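Local coordinates for ABC transporter substrate binding protein (Ribose) (Agrobacterium vitis, PDB 5DKV) that binds the sugar alpha-D-tagatopyranose between its two lobes and probably serves as the solute-binding component of an ABC-type carbohydrate transporter, at residues D314-V317 against A318-I321; A139-N142 against V143-G146. One frame throughout, in Å; residues are numbered along the deposited sequence.

How the interactions relate
Interaction 2 (139-146) comes first along the chain, at the junction of strand 137-140 with helix 142-156; interaction 1 (314-321) follows near the C-terminus, on the short helix 315-318 and the turn after it. Their centres lie 20 Å apart and their nearest atoms about 10 Å apart, so they do not touch. What joins them is strand 299-307, which pairs with strand 137-140 and against which helix 315-318 packs. Interaction 2 is partly buried and starts a helix beside the tagatose pocket, with the side chain of N142 about 5 Å from the sugar, whereas interaction 1 packs the C-terminal end of the chain on the same sheet at the surface, with the I321 side chain about 12 Å from the ligand.

Interaction 1 of 2, residues D314-V317 against A318-I321; sequences DPAV and ARFI
R319 lays its side chain along the carbonyl oxygens of P315 and A316, and the atoms from CB to NE run past them in turn. R319 CB lies 3.7 Å from P315 O. With CG held between the backbone N and the carbonyl carbon (chi1 63°), the chain then runs extended to NE: R319 CG passes 3.3 Å from A316 O, and CD stays beside the same two carbonyls. R319 NE donates to A316 O over 2.9 Å, a bent bond (N-H...O 134°) in which the oxygen sits out of the guanidinium plane. Beyond it, CE2 of F320 lies over one face of the guanidinium, offset toward the rim.

These residues form the short C-terminal helix 315-318 and the type I turn A318-I321 that ends it. D314 O opens the helix by accepting from both V317 N and A318 N, the latter at 2.9 Å and nearly straight, while R319 N reaches P315 O only weakly. The i+3 spacing of the V317 N bond then recurs: F320 N bonds to V317 O at 2.9 Å, and I321 N to A318 O, closing the type I turn.

V317 packs on T305 and I307 of strand 299-307. The F320 ring turns its edge to two carbonyl oxygens, with V317 O in the ring plane and A316 O 3.0 Å from F320 CE2, and the same ring stacks on H275.

Interaction 2 of 2, residues A139-N142 against V143-G146; sequences ASDN and VLGG
The N-terminus of helix 142-156 is capped by D141, whose carboxylate reaches forward to L144 across the first turn. Its CG stands anti to the backbone N (chi1 179°), which carries the carboxylate toward the first amides of the helix. D141 OD1 accepts from L144 N at 3.1 Å in a nearly straight bond, but the donor comes from above the carboxylate plane. D141 OD1 also accepts a hydrogen bond from a water at 2.8 Å, and that water in turn accepts from V143 N. One carboxylate oxygen thus serves two of the first amides of the helix, one directly and one through solvent.

The rest of the carboxylate lies against L144 CB, 3.4 Å from D141 CG, and the two side chains cross at about a right angle. Here strand 137-140 passes into the helix, a strand-to-helix junction of the periplasmic sugar-binding fold, with D141 at the centre of an inverse gamma turn. Regular helical bonding starts at once: G145 N donates to D141 O at 3.0 Å, and G146 N to N142 O at 3.1 Å.

The N142 side chain leaves this cap toward the sugar site. Its OD1 accepts from NE of R178, a residue of the tagatose pocket, and the N142 side chain also touches T174, another pocket residue. On the strand side, S140 OG is hydrogen-bonded to OE1 of Q274, which likewise lines the pocket.

Interaction 1 of 2, residues D314-V317 against A318-I321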
ATOM      1  N   ASP A 314     -18.804 -11.849  -5.912  1.00 25.10           N
ATOM      2  CA  ASP A 314     -19.228 -12.208  -4.580  1.00 20.20           C
ATOM      3  C   ASP A 314     -19.368 -10.895  -3.786  1.00 33.01           C
ATOM      4  O   ASP A 314     -18.464 -10.060  -3.815  1.00 24.52           O
ATOM      5  CB  ASP A 314     -18.219 -13.135  -3.910  1.00 33.72           C
ATOM      6  CG  ASP A 314     -18.781 -13.795  -2.680  1.00 42.91           C
ATOM      7  OD1 ASP A 314     -18.033 -13.993  -1.695  1.00 40.60           O
ATOM      8  OD2 ASP A 314     -19.980 -14.124  -2.710  1.00 51.33           O
ATOM      9  N   PRO A 315     -20.503 -10.686  -3.104  1.00 25.42           N
ATOM     10  CA  PRO A 315     -20.637  -9.376  -2.437  1.00 21.20           C
ATOM     11  C   PRO A 315     -19.619  -9.090  -1.359  1.00 22.58           C
ATOM     12  O   PRO A 315     -19.162  -7.948  -1.235  1.00 28.11           O
ATOM     13  CB  PRO A 315     -22.044  -9.435  -1.816  1.00 28.46           C
ATOM     14  CG  PRO A 315     -22.546 -10.872  -2.028  1.00 31.06           C
ATOM     15  CD  PRO A 315     -21.775 -11.416  -3.179  1.00 29.45           C
ATOM     16  N   ALA A 316     -19.312 -10.102  -0.554  1.00 26.14           N
ATOM     17  CA  ALA A 316     -18.301  -9.974   0.475  1.00 29.98           C
ATOM     18  C   ALA A 316     -16.950  -9.593  -0.126  1.00 18.71           C
ATOM     19  O   ALA A 316     -16.089  -9.099   0.583  1.00 27.10           O
ATOM     20  CB  ALA A 316     -18.186 -11.277   1.260  1.00 31.22           C
ATOM     21  N   VAL A 317     -16.760  -9.852  -1.423  1.00 25.09           N
ATOM     22  CA  VAL A 317     -15.472  -9.568  -2.086  1.00 16.19           C
ATOM     23  C   VAL A 317     -15.465  -8.210  -2.764  1.00 16.13           C
ATOM     24  O   VAL A 317     -14.521  -7.434  -2.586  1.00 12.43           O
ATOM     25  CB  VAL A 317     -15.129 -10.671  -3.138  1.00 17.46           C
ATOM     26  CG1 VAL A 317     -13.856 -10.354  -3.855  1.00 12.79           C
ATOM     27  CG2 VAL A 317     -15.009 -12.015  -2.457  1.00 19.54           C
ATOM     28  N   ALA A 318     -16.506  -7.911  -3.540  1.00 20.03           N
ATOM     29  CA  ALA A 318     -16.547  -6.669  -4.318  1.00 15.52           C
ATOM     30  C   ALA A 318     -16.487  -5.414  -3.445  1.00 13.50           C
ATOM     31  O   ALA A 318     -16.053  -4.361  -3.890  1.00 19.36           O
ATOM     32  CB  ALA A 318     -17.795  -6.632  -5.180  1.00 27.15           C
ATOM     33  N   ARG A 319     -16.928  -5.545  -2.208  1.00 15.12           N
ATOM     34  CA  ARG A 319     -16.894  -4.425  -1.274  1.00 17.65           C
ATOM     35  C   ARG A 319     -15.474  -4.005  -0.930  1.00 17.22           C
ATOM     36  O   ARG A 319     -15.277  -2.943  -0.327  1.00 15.12           O
ATOM     37  CB  ARG A 319     -17.631  -4.787  -0.003  1.00 21.58           C
ATOM     38  CG  ARG A 319     -17.008  -5.925   0.763  1.00 27.43           C
ATOM     39  CD  ARG A 319     -17.960  -6.409   1.853  1.00 36.19           C
ATOM     40  NE  ARG A 319     -17.395  -7.489   2.665  1.00 42.74           N
ATOM     41  CZ  ARG A 319     -17.019  -7.375   3.937  1.00 56.31           C
ATOM     42  NH1 ARG A 319     -17.131  -6.220   4.592  1.00 52.39           N
ATOM     43  NH2 ARG A 319     -16.524  -8.434   4.565  1.00 61.78           N
ATOM     44  N   PHE A 320     -14.484  -4.831  -1.292  1.00 16.68           N
ATOM     45  CA  PHE A 320     -13.065  -4.511  -1.022  1.00 13.54           C
ATOM     46  C   PHE A 320     -12.405  -3.791  -2.207  1.00 10.84           C
ATOM     47  O   PHE A 320     -11.256  -3.313  -2.110  1.00 12.81           O
ATOM     48  CB  PHE A 320     -12.280  -5.776  -0.672  1.00 15.07           C
ATOM     49  CG  PHE A 320     -12.598  -6.306   0.695  1.00 13.27           C
ATOM     50  CD1 PHE A 320     -12.005  -5.736   1.810  1.00 12.23           C
ATOM     51  CD2 PHE A 320     -13.513  -7.334   0.870  1.00 17.22           C
ATOM     52  CE1 PHE A 320     -12.301  -6.200   3.068  1.00 18.63           C
ATOM     53  CE2 PHE A 320     -13.816  -7.810   2.141  1.00 17.78           C
ATOM     54  CZ  PHE A 320     -13.211  -7.238   3.239  1.00 17.26           C
ATOM     55  N   ILE A 321     -13.121  -3.687  -3.318  1.00 11.62           N
ATOM     56  CA  ILE A 321     -12.618  -2.894  -4.426  1.00 12.92           C
ATOM     57  C   ILE A 321     -12.516  -1.443  -3.921  1.00 15.13           C
ATOM     58  O   ILE A 321     -13.413  -0.946  -3.220  1.00 12.88           O
ATOM     59  CB  ILE A 321     -13.514  -3.020  -5.675  1.00 15.30           C
ATOM     60  CG1 ILE A 321     -13.465  -4.459  -6.186  1.00 15.42           C
ATOM     61  CG2 ILE A 321     -13.047  -2.046  -6.746  1.00 15.55           C
ATOM     62  CD1 ILE A 321     -14.588  -4.819  -7.140  1.00 19.63           C
TER

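Interaction 2 of 2, residues A139-N142 against V143-G146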
ATOM      1  N   ALA A 139      -0.776  -1.594   9.147  1.00 11.68           N
ATOM      2  CA  ALA A 139      -0.540  -1.840   7.723  1.00  7.34           C
ATOM      3  C   ALA A 139      -0.818  -3.273   7.352  1.00 12.60           C
ATOM      4  O   ALA A 139      -1.020  -4.111   8.233  1.00 10.75           O
ATOM      5  CB  ALA A 139       0.894  -1.502   7.383  1.00  8.76           C
ATOM      6  N   SER A 140      -0.778  -3.591   6.064  1.00 10.27           N
ATOM      7  CA  SER A 140      -0.804  -5.002   5.659  1.00 10.10           C
ATOM      8  C   SER A 140       0.471  -5.723   6.084  1.00 14.91           C
ATOM      9  O   SER A 140       1.479  -5.089   6.361  1.00 11.81           O
ATOM     10  CB  SER A 140      -0.944  -5.140   4.145  1.00  8.81           C
ATOM     11  OG  SER A 140      -2.082  -4.466   3.659  1.00 11.22           O
ATOM     12  N   ASP A 141       0.428  -7.046   6.104  1.00 10.68           N
ATOM     13  CA  ASP A 141       1.625  -7.844   6.235  1.00  9.09           C
ATOM     14  C   ASP A 141       2.247  -7.885   4.837  1.00 13.93           C
ATOM     15  O   ASP A 141       1.913  -8.759   4.038  1.00 11.96           O
ATOM     16  CB  ASP A 141       1.309  -9.272   6.762  1.00 11.64           C
ATOM     17  CG  ASP A 141       2.559 -10.165   6.890  1.00 20.18           C
ATOM     18  OD1 ASP A 141       3.627  -9.881   6.287  1.00 17.05           O
ATOM     19  OD2 ASP A 141       2.473 -11.198   7.600  1.00 20.39           O
ATOM     20  N   ASN A 142       3.117  -6.935   4.509  1.00 10.60           N
ATOM     21  CA  ASN A 142       3.507  -6.779   3.115  1.00  9.94           C
ATOM     22  C   ASN A 142       4.454  -7.839   2.575  1.00  9.70           C
ATOM     23  O   ASN A 142       4.440  -8.140   1.374  1.00  9.61           O
ATOM     24  CB  ASN A 142       4.079  -5.387   2.931  1.00 10.33           C
ATOM     25  CG  ASN A 142       2.992  -4.361   2.914  1.00 10.47           C
ATOM     26  OD1 ASN A 142       2.259  -4.272   1.949  1.00  9.97           O
ATOM     27  ND2 ASN A 142       2.860  -3.604   3.995  1.00 10.06           N
ATOM     28  N   VAL A 143       5.237  -8.461   3.456  1.00 10.64           N
ATOM     29  CA  VAL A 143       6.022  -9.604   3.002  1.00 10.03           C
ATOM     30  C   VAL A 143       5.093 -10.747   2.588  1.00 10.28           C
ATOM     31  O   VAL A 143       5.290 -11.346   1.519  1.00 11.74           O
ATOM     32  CB  VAL A 143       7.002 -10.107   4.083  1.00 10.70           C
ATOM     33  CG1 VAL A 143       7.686 -11.390   3.624  1.00 12.87           C
ATOM     34  CG2 VAL A 143       8.041  -9.032   4.380  1.00 13.55           C
ATOM     35  N   LEU A 144       4.093 -11.044   3.426  1.00 12.06           N
ATOM     36  CA  LEU A 144       3.082 -12.040   3.093  1.00 10.38           C
ATOM     37  C   LEU A 144       2.400 -11.700   1.791  1.00 10.11           C
ATOM     38  O   LEU A 144       2.139 -12.587   0.990  1.00 12.96           O
ATOM     39  CB  LEU A 144       2.028 -12.173   4.219  1.00 14.51           C
ATOM     40  CG  LEU A 144       0.876 -13.155   3.950  1.00 12.84           C
ATOM     41  CD1 LEU A 144       1.365 -14.597   3.795  1.00 15.60           C
ATOM     42  CD2 LEU A 144      -0.170 -13.070   5.066  1.00 19.20           C
ATOM     43  N   GLY A 145       2.082 -10.424   1.593  1.00  9.94           N
ATOM     44  CA  GLY A 145       1.454  -9.975   0.358  1.00 12.26           C
ATOM     45  C   GLY A 145       2.244 -10.409  -0.870  1.00 10.46           C
ATOM     46  O   GLY A 145       1.691 -10.882  -1.876  1.00 10.06           O
ATOM     47  N   GLY A 146       3.555 -10.250  -0.772  1.00  8.79           N
ATOM     48  CA  GLY A 146       4.454 -10.679  -1.831  1.00  8.71           C
ATOM     49  C   GLY A 146       4.465 -12.183  -2.049  1.00  9.51           C
ATOM     50  O   GLY A 146       4.530 -12.672  -3.187  1.00 12.30           O
TER
HETATM   51  O   HOH W   1       5.598  -7.843   6.459  1.00 13.41           O